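Local structure of RTX toxin (Vibrio vulnificus CMCP6, 6A7H) at residues G175-A180 with L191-Q196; Y153-G158 with Y212-A217; A102-V107 with D121-W126; P131-K136 with D249-I254. The protein probably acts as a Ras/Rap1-specific endopeptidase that inactivates these small GTPases of the host cell as part of a bacterial toxin. All coordinates share one frame; numbering follows the deposited sequence.

Contact 1: G175-A180 with L191-Q196; sequences GLLSKA and LGYSYQ
Tyr193 reaches across to Leu177, Ser178 and Lys179, an example of one aromatic side chain spanning from a hairpin to the loop before it. Its CB starts alongside the other segment, and CG stands anti to the carbonyl carbon (chi1 -50°), which turns the ring toward the loop. At CD2 the ring first meets Lys179 O, 3.9 Å away. Farther out, CE2 lies 3.5 Å from Leu177 CA, and Leu177 CD2 sits over one face in a CH-pi contact, 4.2 Å from the ring centroid. CZ passes Lys179 CB at 3.7 Å, the lysine crossing at about a right angle before its extended chain leads away. The ring lies beside the mouth of a beta hairpin, where Ala180 and Leu191 form an antiparallel non-hydrogen-bonded pair and Ala180 CB touches Leu191 CD1 at 3.8 Å. Next to that pair, Gly192 N donates to Lys179 O over 2.7 Å; the carbonyl belongs to the residue at the centre of an inverse gamma turn. At the tip, Tyr193 OH accepts a nearly straight bond from Lys179 N (3.1 Å, 168°). Ser178 N approaches the same oxygen near the ring plane, but its angle is too poor for a bond.

Contact 2: Y153-G158 with Y212-A217; sequences YHVDLG and YFLKEA
Asp156, whose carbonyl O lies 4.2 Å from Ala217 CB, uses its carboxylate to shape the end of its own strand: OD1 accepts Gly158 N at 3.2 Å. The donor comes from well above the carboxylate plane, 56° out of it, and the bond closes an Asx turn. No polar bond joins this segment to 212-217; the turn is local and the meeting with helix 205-221 is apolar, an example of a strand end that leads into an Asx turn and packs against a helix by its hydrophobic face. Val155 points at the helix and spreads both methyls round one branch of Leu214. CG1 comes to 3.7 Å from Leu214 CD1, and CG2 to 3.9 Å from the same atom, the two side chains crossing at about a right angle. Leu214 delivers that methyl because its CG stands anti to the backbone N (chi1 -173°), which swings the branch toward the strand. Leu157 approaches Leu214 obliquely and fills the angle between two helix residues: its CD2 lies 4.1 Å from Leu214 CD1 and equally far from Ala217 CB. The small side chain of Ala217 lets the backbones come close, with the CA atoms of Leu157 and Ala217 only 5.4 Å apart. Strand 153-156 is an outer strand of a three-stranded antiparallel sheet and pairs with strand 188-191. Helix 229-237 packs on Val155 through Leu233 and Phe237, whereas Phe164 of helix 161-173 touches both Leu157 and Leu214.

Contact 3: A102-V107 with D121-W126; sequences ARIFMV and DMMVRW
Met123 lies between Ile104 and Val107 and supplies the thioether part of this contact, a case of one flexible side chain filling the groove between two helices. Its sulfur meets the branched end of Val107: SD is 3.7 Å from CG2 and 4.0 Å from CG1. The chain runs straight through chi2 and then bends at chi3 (66°), which folds the terminal methyl back toward the facing helix. There Met123 CE sits 3.6 Å from Ile104 CG1, and the two side chains slide past each other in opposite directions. Side chains also come near backbone: Met123 CE has Arg103 O 4.2 Å away, and Ile104 CD1 lies 4.1 Å from Met123 O. The purely aliphatic part is smaller. Ile104 CG2 meets Val124 CG2 at 4.0 Å, these chains crossing at about a right angle. Ile104 therefore works with both arms, one side of it on the methionine and the other on the valine. Charge is kept to the margin: Arg103 turns its guanidinium away from the helix 119-129 side, toward Asp247 of helix 240-263 and Arg38 of helix 37-57, with a bound sulfate, probably from the crystallisation liquor, about 6 Å from its side chain. Ile90 and Ile93 of helix 87-94 close over Ile104, and Ile93 also touches Val124. With segment axes 10.1 Å apart at closest and 164° between their directions, and a short connection joining helices 98-112 and 119-129, the arrangement is that of an antiparallel helical hairpin.

Contact 4: P131-K136 with D249-I254; sequences PYLAPK and DRMDQI
Stretched out from CG to NE, Arg250 runs past Leu133 and brings its guanidinium under Tyr132, whereas Met251 is bent at both chi2 (-58°) and chi3 (119°), which curls its methyl back onto Leu133. Tyr132 CB lies over one face of the guanidinium, 3.7 Å from Arg250 NE and displaced toward the rim. The phenol ring plane is turned 35° from the guanidinium, and NH2 approaches it obliquely. Lower on the arginine, CD passes Leu133 CD2 at 4.1 Å. Met251 CE sits at the fork of Leu133, 3.5 Å from CD2; its approach to CD1 is unusually short and doubtful. On the loop itself, Lys136 NZ donates to Tyr132 O at 2.7 Å and forms a salt bridge with Asp247, two residues before segment 249-254 on the same helix. The case illustrates a buried charge whose flank is covered by hydrocarbon while its polar end is answered nearby: Arg250 NE makes a salt bridge with Asp130, and Tyr409 adds a cation-pi contact. The Asp130 carboxylate balances the positive charge and, with Tyr409, probably limits the rotation of the guanidinium, while the packing between the two segments themselves is largely apolar and centred on Leu133.

How the contacts relate
The four contacts fall into two neighbourhoods. Contacts 1 and 2, both buried, share the three-stranded sheet, and contact 1 also packs on helix 205-221, which belongs to contact 2: Leu191 N lies 2.9 Å from Tyr153 O, a probable hydrogen bond, and Leu191 CD2 packs on Leu214 CD2. Contacts 3 and 4 meet on helix 240-263, where Met123 CE touches Met251 SD and Trp126 lies against Ile254. Contact 4, buried, is nearest the chain's centre and has charged groups paired with residues around it; contact 3, only partly buried, relies on aliphatic and thioether groups. Backbone hydrogen bonding crosses in contact 1, while contact 2 joins strand to helix by apolar side chains. Contacts 1 and 3 are about 32 Å apart, centre to centre.

Contact 1: G175-A180 with L191-Q196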
loop_
_atom_site.group_PDB
_atom_site.type_symbol
_atom_site.label_atom_id
_atom_site.label_comp_id
_atom_site.label_asym_id
_atom_site.label_seq_id
_atom_site.Cartn_x
_atom_site.Cartn_y
_atom_site.Cartn_z
ATOM N N GLY A 175 -6.465 -2.946 -26.016
ATOM C CA GLY A 175 -7.213 -3.018 -24.759
ATOM C C GLY A 175 -6.420 -2.844 -23.457
ATOM O O GLY A 175 -6.927 -3.108 -22.358
ATOM N N LEU A 176 -5.173 -2.396 -23.572
ATOM C CA LEU A 176 -4.316 -2.201 -22.403
ATOM C C LEU A 176 -4.139 -0.714 -22.098
ATOM O O LEU A 176 -4.206 0.111 -23.001
ATOM C CB LEU A 176 -2.948 -2.858 -22.630
ATOM C CG LEU A 176 -3.006 -4.323 -23.074
ATOM C CD1 LEU A 176 -1.603 -4.849 -23.301
ATOM C CD2 LEU A 176 -3.768 -5.180 -22.050
ATOM N N LEU A 177 -3.930 -0.393 -20.823
ATOM C CA LEU A 177 -3.643 0.969 -20.360
ATOM C C LEU A 177 -4.715 1.992 -20.739
ATOM O O LEU A 177 -4.398 3.150 -21.012
ATOM C CB LEU A 177 -2.280 1.429 -20.895
ATOM C CG LEU A 177 -1.113 0.492 -20.580
ATOM C CD1 LEU A 177 0.184 1.033 -21.132
ATOM C CD2 LEU A 177 -1.000 0.216 -19.069
ATOM N N SER A 178 -5.981 1.581 -20.758
ATOM C CA SER A 178 -7.036 2.512 -21.148
ATOM C C SER A 178 -7.153 3.702 -20.174
ATOM O O SER A 178 -7.539 4.790 -20.574
ATOM C CB SER A 178 -8.383 1.793 -21.258
ATOM O OG SER A 178 -8.650 1.045 -20.089
ATOM N N LYS A 179 -6.801 3.499 -18.910
ATOM C CA LYS A 179 -6.848 4.572 -17.919
ATOM C C LYS A 179 -5.592 5.456 -17.987
ATOM O O LYS A 179 -4.827 5.570 -17.017
ATOM C CB LYS A 179 -7.012 3.997 -16.511
ATOM C CG LYS A 179 -8.251 3.137 -16.323
ATOM C CD LYS A 179 -8.364 2.633 -14.879
ATOM C CE LYS A 179 -9.424 1.535 -14.769
ATOM N NZ LYS A 179 -9.613 0.993 -13.391
ATOM N N ALA A 180 -5.390 6.071 -19.149
ATOM C CA ALA A 180 -4.293 7.006 -19.356
ATOM C C ALA A 180 -4.680 7.992 -20.448
ATOM O O ALA A 180 -5.249 7.616 -21.462
ATOM C CB ALA A 180 -3.012 6.283 -19.720
ATOM N N LEU A 191 -2.066 9.520 -15.687
ATOM C CA LEU A 191 -1.900 8.067 -15.655
ATOM C C LEU A 191 -2.632 7.391 -14.489
ATOM O O LEU A 191 -2.435 7.759 -13.331
ATOM C CB LEU A 191 -0.413 7.740 -15.591
ATOM C CG LEU A 191 0.037 6.293 -15.688
ATOM C CD1 LEU A 191 -0.503 5.652 -16.963
ATOM C CD2 LEU A 191 1.542 6.276 -15.671
ATOM N N GLY A 192 -3.466 6.400 -14.805
ATOM C CA GLY A 192 -4.336 5.779 -13.819
ATOM C C GLY A 192 -3.837 4.477 -13.210
ATOM O O GLY A 192 -4.569 3.807 -12.484
ATOM N N TYR A 193 -2.586 4.124 -13.494
ATOM C CA TYR A 193 -1.963 2.931 -12.915
ATOM C C TYR A 193 -0.780 3.331 -12.041
ATOM O O TYR A 193 -0.080 4.300 -12.342
ATOM C CB TYR A 193 -1.499 1.963 -14.012
ATOM C CG TYR A 193 -2.580 1.677 -15.033
ATOM C CD1 TYR A 193 -3.518 0.674 -14.809
ATOM C CD2 TYR A 193 -2.681 2.428 -16.203
ATOM C CE1 TYR A 193 -4.513 0.413 -15.720
ATOM C CE2 TYR A 193 -3.683 2.186 -17.117
ATOM C CZ TYR A 193 -4.600 1.171 -16.868
ATOM O OH TYR A 193 -5.604 0.908 -17.762
ATOM N N SER A 194 -0.577 2.590 -10.954
ATOM C CA SER A 194 0.623 2.728 -10.138
ATOM C C SER A 194 1.822 2.083 -10.804
ATOM O O SER A 194 1.678 1.251 -11.703
ATOM C CB SER A 194 0.421 2.088 -8.773
ATOM O OG SER A 194 0.301 0.681 -8.916
ATOM N N TYR A 195 3.008 2.448 -10.330
ATOM C CA TYR A 195 4.240 1.830 -10.787
ATOM C C TYR A 195 4.141 0.293 -10.716
ATOM O O TYR A 195 4.456 -0.395 -11.686
ATOM C CB TYR A 195 5.416 2.353 -9.959
ATOM C CG TYR A 195 6.773 1.833 -10.371
ATOM C CD1 TYR A 195 7.230 0.602 -9.905
ATOM C CD2 TYR A 195 7.618 2.583 -11.196
ATOM C CE1 TYR A 195 8.484 0.110 -10.262
ATOM C CE2 TYR A 195 8.896 2.094 -11.558
ATOM C CZ TYR A 195 9.310 0.848 -11.090
ATOM O OH TYR A 195 10.547 0.321 -11.419
ATOM N N GLN A 196 3.672 -0.237 -9.589
ATOM C CA GLN A 196 3.552 -1.681 -9.408
ATOM C C GLN A 196 2.531 -2.349 -10.354
ATOM O O GLN A 196 2.773 -3.449 -10.837
ATOM C CB GLN A 196 3.193 -2.000 -7.954
ATOM C CG GLN A 196 4.280 -1.547 -6.923
ATOM C CD GLN A 196 5.602 -2.333 -7.039
ATOM O OE1 GLN A 196 5.615 -3.541 -7.308
ATOM N NE2 GLN A 196 6.716 -1.641 -6.829
#

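Contact 2: Y153-G158 with Y212-A217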
loop_
_atom_site.group_PDB
_atom_site.type_symbol
_atom_site.label_atom_id
_atom_site.label_comp_id
_atom_site.label_asym_id
_atom_site.label_seq_id
_atom_site.Cartn_x
_atom_site.Cartn_y
_atom_site.Cartn_z
ATOM N N TYR A 153 -0.787 9.653 -11.275
ATOM C CA TYR A 153 0.332 10.512 -11.629
ATOM C C TYR A 153 -0.019 11.480 -12.760
ATOM O O TYR A 153 -0.841 11.184 -13.643
ATOM C CB TYR A 153 1.560 9.711 -12.084
ATOM C CG TYR A 153 2.012 8.557 -11.237
ATOM C CD1 TYR A 153 2.847 8.751 -10.134
ATOM C CD2 TYR A 153 1.676 7.256 -11.586
ATOM C CE1 TYR A 153 3.295 7.663 -9.365
ATOM C CE2 TYR A 153 2.126 6.182 -10.852
ATOM C CZ TYR A 153 2.930 6.381 -9.741
ATOM O OH TYR A 153 3.348 5.280 -9.015
ATOM N N HIS A 154 0.652 12.620 -12.746
ATOM C CA HIS A 154 0.610 13.537 -13.867
ATOM C C HIS A 154 2.045 13.786 -14.270
ATOM O O HIS A 154 2.712 14.657 -13.708
ATOM C CB HIS A 154 -0.097 14.824 -13.491
ATOM C CG HIS A 154 -1.389 14.603 -12.774
ATOM N ND1 HIS A 154 -2.573 14.369 -13.434
ATOM C CD2 HIS A 154 -1.680 14.573 -11.454
ATOM C CE1 HIS A 154 -3.544 14.220 -12.552
ATOM N NE2 HIS A 154 -3.030 14.336 -11.343
ATOM N N VAL A 155 2.510 12.993 -15.233
ATOM C CA VAL A 155 3.913 12.954 -15.627
ATOM C C VAL A 155 4.222 13.765 -16.885
ATOM O O VAL A 155 3.722 13.463 -17.973
ATOM C CB VAL A 155 4.360 11.500 -15.857
ATOM C CG1 VAL A 155 5.824 11.447 -16.331
ATOM C CG2 VAL A 155 4.119 10.662 -14.574
ATOM N N ASP A 156 5.041 14.799 -16.728
ATOM C CA ASP A 156 5.562 15.547 -17.867
ATOM C C ASP A 156 6.654 14.731 -18.557
ATOM O O ASP A 156 7.728 14.537 -18.001
ATOM C CB ASP A 156 6.104 16.904 -17.421
ATOM C CG ASP A 156 6.762 17.687 -18.557
ATOM O OD1 ASP A 156 6.523 17.373 -19.747
ATOM O OD2 ASP A 156 7.516 18.634 -18.248
ATOM N N LEU A 157 6.381 14.278 -19.778
ATOM C CA LEU A 157 7.254 13.328 -20.468
ATOM C C LEU A 157 8.399 14.002 -21.212
ATOM O O LEU A 157 9.370 13.341 -21.583
ATOM C CB LEU A 157 6.434 12.469 -21.436
ATOM C CG LEU A 157 5.411 11.586 -20.728
ATOM C CD1 LEU A 157 4.255 11.239 -21.671
ATOM C CD2 LEU A 157 6.081 10.317 -20.177
ATOM N N GLY A 158 8.292 15.312 -21.415
ATOM C CA GLY A 158 9.317 16.068 -22.121
ATOM C C GLY A 158 9.740 15.389 -23.411
ATOM O O GLY A 158 8.893 15.010 -24.214
ATOM N N TYR A 212 8.962 1.714 -20.015
ATOM C CA TYR A 212 10.377 2.070 -20.127
ATOM C C TYR A 212 10.564 3.578 -20.312
ATOM O O TYR A 212 11.445 4.182 -19.687
ATOM C CB TYR A 212 11.062 1.314 -21.286
ATOM C CG TYR A 212 12.408 1.918 -21.617
ATOM C CD1 TYR A 212 13.543 1.552 -20.908
ATOM C CD2 TYR A 212 12.542 2.883 -22.622
ATOM C CE1 TYR A 212 14.785 2.127 -21.186
ATOM C CE2 TYR A 212 13.765 3.457 -22.907
ATOM C CZ TYR A 212 14.887 3.078 -22.187
ATOM O OH TYR A 212 16.100 3.643 -22.471
ATOM N N PHE A 213 9.755 4.183 -21.180
ATOM C CA PHE A 213 9.893 5.619 -21.449
ATOM C C PHE A 213 9.360 6.475 -20.285
ATOM O O PHE A 213 9.920 7.529 -19.988
ATOM C CB PHE A 213 9.200 5.985 -22.767
ATOM C CG PHE A 213 9.901 5.442 -23.974
ATOM C CD1 PHE A 213 11.119 5.967 -24.380
ATOM C CD2 PHE A 213 9.359 4.388 -24.689
ATOM C CE1 PHE A 213 11.790 5.456 -25.504
ATOM C CE2 PHE A 213 10.006 3.876 -25.805
ATOM C CZ PHE A 213 11.229 4.407 -26.215
ATOM N N LEU A 214 8.286 6.020 -19.641
ATOM C CA LEU A 214 7.807 6.630 -18.409
ATOM C C LEU A 214 8.963 6.758 -17.427
ATOM O O LEU A 214 9.239 7.841 -16.907
ATOM C CB LEU A 214 6.679 5.803 -17.774
ATOM C CG LEU A 214 6.032 6.478 -16.568
ATOM C CD1 LEU A 214 5.352 7.792 -16.990
ATOM C CD2 LEU A 214 5.044 5.569 -15.859
ATOM N N LYS A 215 9.646 5.642 -17.195
ATOM C CA LYS A 215 10.768 5.603 -16.267
ATOM C C LYS A 215 11.925 6.514 -16.677
ATOM O O LYS A 215 12.573 7.102 -15.813
ATOM C CB LYS A 215 11.269 4.169 -16.108
ATOM C CG LYS A 215 10.315 3.300 -15.303
ATOM C CD LYS A 215 11.002 2.046 -14.762
ATOM C CE LYS A 215 11.128 0.951 -15.806
ATOM N NZ LYS A 215 11.585 -0.323 -15.186
ATOM N N GLU A 216 12.190 6.635 -17.978
ATOM C CA GLU A 216 13.277 7.486 -18.436
ATOM C C GLU A 216 12.946 8.929 -18.120
ATOM O O GLU A 216 13.783 9.658 -17.598
ATOM C CB GLU A 216 13.539 7.313 -19.933
ATOM C CG GLU A 216 14.234 6.015 -20.296
ATOM C CD GLU A 216 15.555 5.824 -19.562
ATOM O OE1 GLU A 216 16.483 6.617 -19.801
ATOM O OE2 GLU A 216 15.670 4.873 -18.757
ATOM N N ALA A 217 11.710 9.331 -18.413
ATOM C CA ALA A 217 11.248 10.677 -18.090
ATOM C C ALA A 217 11.411 10.963 -16.598
ATOM O O ALA A 217 11.848 12.058 -16.217
ATOM C CB ALA A 217 9.789 10.865 -18.511
#

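Contact 3: A102-V107 with D121-W126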
loop_
_atom_site.group_PDB
_atom_site.type_symbol
_atom_site.label_atom_id
_atom_site.label_comp_id
_atom_site.label_asym_id
_atom_site.label_seq_id
_atom_site.Cartn_x
_atom_site.Cartn_y
_atom_site.Cartn_z
ATOM N N ALA A 102 -1.094 14.673 11.903
ATOM C CA ALA A 102 -2.457 14.702 12.408
ATOM C C ALA A 102 -3.004 13.283 12.590
ATOM O O ALA A 102 -3.711 13.008 13.559
ATOM C CB ALA A 102 -3.353 15.515 11.472
ATOM N N ARG A 103 -2.658 12.376 11.677
ATOM C CA ARG A 103 -3.114 10.990 11.814
ATOM C C ARG A 103 -2.511 10.344 13.045
ATOM O O ARG A 103 -3.196 9.640 13.784
ATOM C CB ARG A 103 -2.786 10.167 10.564
ATOM C CG ARG A 103 -3.920 10.193 9.541
ATOM C CD ARG A 103 -3.669 9.296 8.319
ATOM N NE ARG A 103 -2.836 9.948 7.303
ATOM C CZ ARG A 103 -3.312 10.616 6.255
ATOM N NH1 ARG A 103 -4.625 10.726 6.085
ATOM N NH2 ARG A 103 -2.482 11.176 5.378
ATOM N N ILE A 104 -1.231 10.597 13.267
ATOM C CA ILE A 104 -0.537 10.044 14.420
ATOM C C ILE A 104 -1.116 10.680 15.676
ATOM O O ILE A 104 -1.288 10.024 16.703
ATOM C CB ILE A 104 0.987 10.282 14.308
ATOM C CG1 ILE A 104 1.524 9.558 13.069
ATOM C CG2 ILE A 104 1.719 9.827 15.534
ATOM C CD1 ILE A 104 3.011 9.714 12.880
ATOM N N PHE A 105 -1.446 11.960 15.564
ATOM C CA PHE A 105 -2.018 12.716 16.669
ATOM C C PHE A 105 -3.314 12.070 17.153
ATOM O O PHE A 105 -3.516 11.923 18.365
ATOM C CB PHE A 105 -2.250 14.165 16.232
ATOM C CG PHE A 105 -2.680 15.098 17.341
ATOM C CD1 PHE A 105 -4.030 15.286 17.628
ATOM C CD2 PHE A 105 -1.738 15.841 18.046
ATOM C CE1 PHE A 105 -4.438 16.182 18.619
ATOM C CE2 PHE A 105 -2.136 16.734 19.041
ATOM C CZ PHE A 105 -3.491 16.899 19.331
ATOM N N MET A 106 -4.182 11.672 16.215
ATOM C CA MET A 106 -5.460 11.060 16.577
ATOM C C MET A 106 -5.205 9.761 17.325
ATOM O O MET A 106 -5.935 9.420 18.266
ATOM C CB MET A 106 -6.339 10.782 15.347
ATOM C CG MET A 106 -6.606 11.995 14.477
ATOM S SD MET A 106 -7.218 13.427 15.397
ATOM C CE MET A 106 -8.894 12.941 15.770
ATOM N N VAL A 107 -4.169 9.034 16.900
ATOM C CA VAL A 107 -3.787 7.807 17.584
ATOM C C VAL A 107 -3.282 8.120 18.994
ATOM O O VAL A 107 -3.625 7.416 19.938
ATOM C CB VAL A 107 -2.739 7.034 16.768
ATOM C CG1 VAL A 107 -2.077 5.938 17.589
ATOM C CG2 VAL A 107 -3.409 6.448 15.526
ATOM N N ASP A 121 4.448 5.513 19.382
ATOM C CA ASP A 121 5.900 5.468 19.194
ATOM C C ASP A 121 6.264 4.654 17.950
ATOM O O ASP A 121 7.242 4.961 17.242
ATOM C CB ASP A 121 6.605 4.882 20.431
ATOM C CG ASP A 121 6.708 5.879 21.571
ATOM O OD1 ASP A 121 6.551 7.093 21.314
ATOM O OD2 ASP A 121 6.955 5.454 22.722
ATOM N N MET A 122 5.475 3.615 17.695
ATOM C CA MET A 122 5.681 2.787 16.529
ATOM C C MET A 122 5.405 3.586 15.248
ATOM O O MET A 122 6.175 3.512 14.291
ATOM C CB MET A 122 4.797 1.548 16.594
ATOM C CG MET A 122 4.866 0.669 15.356
ATOM S SD MET A 122 3.933 -0.845 15.644
ATOM C CE MET A 122 4.177 -1.724 14.098
ATOM N N MET A 123 4.324 4.364 15.237
ATOM C CA MET A 123 3.998 5.169 14.058
ATOM C C MET A 123 5.047 6.254 13.811
ATOM O O MET A 123 5.466 6.482 12.665
ATOM C CB MET A 123 2.601 5.783 14.196
ATOM C CG MET A 123 1.526 4.758 13.912
ATOM S SD MET A 123 -0.189 5.293 14.176
ATOM C CE MET A 123 -0.414 6.552 12.936
ATOM N N VAL A 124 5.469 6.913 14.888
ATOM C CA VAL A 124 6.509 7.931 14.820
ATOM C C VAL A 124 7.832 7.380 14.258
ATOM O O VAL A 124 8.502 8.030 13.447
ATOM C CB VAL A 124 6.759 8.543 16.216
ATOM C CG1 VAL A 124 8.057 9.366 16.230
ATOM C CG2 VAL A 124 5.582 9.393 16.618
ATOM N N ARG A 125 8.197 6.176 14.685
ATOM C CA ARG A 125 9.430 5.538 14.231
ATOM C C ARG A 125 9.356 5.201 12.719
ATOM O O ARG A 125 10.322 5.409 11.984
ATOM C CB ARG A 125 9.703 4.283 15.065
ATOM C CG ARG A 125 11.115 3.720 14.922
ATOM C CD ARG A 125 11.288 2.378 15.647
ATOM N NE ARG A 125 10.465 1.312 15.071
ATOM C CZ ARG A 125 9.475 0.699 15.711
ATOM N NH1 ARG A 125 9.181 1.032 16.961
ATOM N NH2 ARG A 125 8.783 -0.256 15.105
ATOM N N TRP A 126 8.213 4.687 12.260
ATOM C CA TRP A 126 8.010 4.457 10.822
ATOM C C TRP A 126 8.092 5.757 10.030
ATOM O O TRP A 126 8.711 5.792 8.967
ATOM C CB TRP A 126 6.656 3.808 10.540
ATOM C CG TRP A 126 6.609 2.313 10.686
ATOM C CD1 TRP A 126 6.805 1.584 11.830
ATOM C CD2 TRP A 126 6.316 1.361 9.655
ATOM N NE1 TRP A 126 6.668 0.236 11.570
ATOM C CE2 TRP A 126 6.357 0.073 10.247
ATOM C CE3 TRP A 126 6.020 1.469 8.294
ATOM C CZ2 TRP A 126 6.103 -1.087 9.524
ATOM C CZ3 TRP A 126 5.782 0.309 7.575
ATOM C CH2 TRP A 126 5.827 -0.949 8.189
#

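Contact 4: P131-K136 with D249-I254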
loop_
_atom_site.group_PDB
_atom_site.type_symbol
_atom_site.label_atom_id
_atom_site.label_comp_id
_atom_site.label_asym_id
_atom_site.label_seq_id
_atom_site.Cartn_x
_atom_site.Cartn_y
_atom_site.Cartn_z
ATOM N N PRO A 131 11.281 5.077 4.110
ATOM C CA PRO A 131 11.475 6.052 3.024
ATOM C C PRO A 131 10.180 6.478 2.345
ATOM O O PRO A 131 10.120 7.581 1.831
ATOM C CB PRO A 131 12.391 5.305 2.039
ATOM C CG PRO A 131 13.127 4.311 2.902
ATOM C CD PRO A 131 12.081 3.855 3.899
ATOM N N TYR A 132 9.144 5.647 2.387
ATOM C CA TYR A 132 7.891 5.988 1.711
ATOM C C TYR A 132 7.021 6.962 2.504
ATOM O O TYR A 132 6.038 7.497 1.974
ATOM C CB TYR A 132 7.109 4.715 1.368
ATOM C CG TYR A 132 7.596 4.115 0.060
ATOM C CD1 TYR A 132 8.655 3.211 0.035
ATOM C CD2 TYR A 132 7.040 4.506 -1.153
ATOM C CE1 TYR A 132 9.125 2.686 -1.168
ATOM C CE2 TYR A 132 7.500 3.993 -2.353
ATOM C CZ TYR A 132 8.540 3.086 -2.357
ATOM O OH TYR A 132 8.990 2.588 -3.553
ATOM N N LEU A 133 7.401 7.231 3.750
ATOM C CA LEU A 133 6.684 8.217 4.574
ATOM C C LEU A 133 7.415 9.551 4.656
ATOM O O LEU A 133 6.932 10.491 5.287
ATOM C CB LEU A 133 6.451 7.677 5.982
ATOM C CG LEU A 133 5.420 6.550 6.021
ATOM C CD1 LEU A 133 5.423 5.895 7.395
ATOM C CD2 LEU A 133 4.016 7.062 5.643
ATOM N N ALA A 134 8.589 9.607 4.038
ATOM C CA ALA A 134 9.336 10.847 3.864
ATOM C C ALA A 134 8.490 11.872 3.104
ATOM O O ALA A 134 7.551 11.491 2.413
ATOM C CB ALA A 134 10.648 10.564 3.117
ATOM N N PRO A 135 8.802 13.177 3.246
ATOM C CA PRO A 135 8.021 14.201 2.534
ATOM C C PRO A 135 7.965 13.944 1.033
ATOM O O PRO A 135 9.001 13.727 0.421
ATOM C CB PRO A 135 8.777 15.499 2.841
ATOM C CG PRO A 135 9.380 15.247 4.181
ATOM C CD PRO A 135 9.784 13.785 4.165
ATOM N N LYS A 136 6.754 13.930 0.476
ATOM C CA LYS A 136 6.530 13.720 -0.950
ATOM C C LYS A 136 5.761 14.910 -1.511
ATOM O O LYS A 136 4.573 15.068 -1.217
ATOM C CB LYS A 136 5.746 12.426 -1.205
ATOM C CG LYS A 136 6.521 11.123 -1.011
ATOM C CD LYS A 136 5.574 9.982 -0.633
ATOM C CE LYS A 136 5.000 10.250 0.764
ATOM N NZ LYS A 136 4.085 9.199 1.223
ATOM N N ASP A 249 -3.186 4.722 4.005
ATOM C CA ASP A 249 -3.226 3.267 4.043
ATOM C C ASP A 249 -2.016 2.713 4.772
ATOM O O ASP A 249 -2.130 1.744 5.511
ATOM C CB ASP A 249 -3.300 2.659 2.642
ATOM C CG ASP A 249 -3.018 1.160 2.660
ATOM O OD1 ASP A 249 -3.902 0.380 3.107
ATOM O OD2 ASP A 249 -1.900 0.767 2.256
ATOM N N ARG A 250 -0.862 3.343 4.591
ATOM C CA ARG A 250 0.326 2.887 5.308
ATOM C C ARG A 250 0.161 3.031 6.829
ATOM O O ARG A 250 0.558 2.144 7.589
ATOM C CB ARG A 250 1.570 3.634 4.829
ATOM C CG ARG A 250 2.726 2.695 4.484
ATOM C CD ARG A 250 3.839 3.425 3.756
ATOM N NE ARG A 250 4.963 2.539 3.499
ATOM C CZ ARG A 250 5.000 1.644 2.523
ATOM N NH1 ARG A 250 3.967 1.504 1.702
ATOM N NH2 ARG A 250 6.074 0.882 2.376
ATOM N N MET A 251 -0.416 4.141 7.275
ATOM C CA MET A 251 -0.697 4.305 8.701
ATOM C C MET A 251 -1.697 3.255 9.197
ATOM O O MET A 251 -1.541 2.704 10.282
ATOM C CB MET A 251 -1.221 5.707 8.997
ATOM C CG MET A 251 -0.168 6.795 8.851
ATOM S SD MET A 251 1.249 6.490 9.944
ATOM C CE MET A 251 2.429 6.366 8.693
ATOM N N ASP A 252 -2.716 2.974 8.393
ATOM C CA ASP A 252 -3.654 1.913 8.711
ATOM C C ASP A 252 -2.971 0.560 8.853
ATOM O O ASP A 252 -3.297 -0.215 9.770
ATOM C CB ASP A 252 -4.732 1.814 7.632
ATOM C CG ASP A 252 -5.748 2.923 7.730
ATOM O OD1 ASP A 252 -5.769 3.607 8.777
ATOM O OD2 ASP A 252 -6.532 3.101 6.768
ATOM N N GLN A 253 -2.042 0.267 7.938
ATOM C CA GLN A 253 -1.381 -1.035 7.950
ATOM C C GLN A 253 -0.457 -1.170 9.155
ATOM O O GLN A 253 -0.282 -2.273 9.688
ATOM C CB GLN A 253 -0.593 -1.283 6.649
ATOM C CG GLN A 253 -1.430 -1.291 5.371
ATOM C CD GLN A 253 -2.462 -2.397 5.329
ATOM O OE1 GLN A 253 -2.392 -3.353 6.096
ATOM N NE2 GLN A 253 -3.421 -2.279 4.420
ATOM N N ILE A 254 0.137 -0.064 9.591
ATOM C CA ILE A 254 1.011 -0.113 10.767
ATOM C C ILE A 254 0.183 -0.471 11.998
ATOM O O ILE A 254 0.598 -1.287 12.819
ATOM C CB ILE A 254 1.729 1.214 11.009
ATOM C CG1 ILE A 254 2.818 1.439 9.963
ATOM C CG2 ILE A 254 2.298 1.283 12.431
ATOM C CD1 ILE A 254 3.237 2.892 9.895
#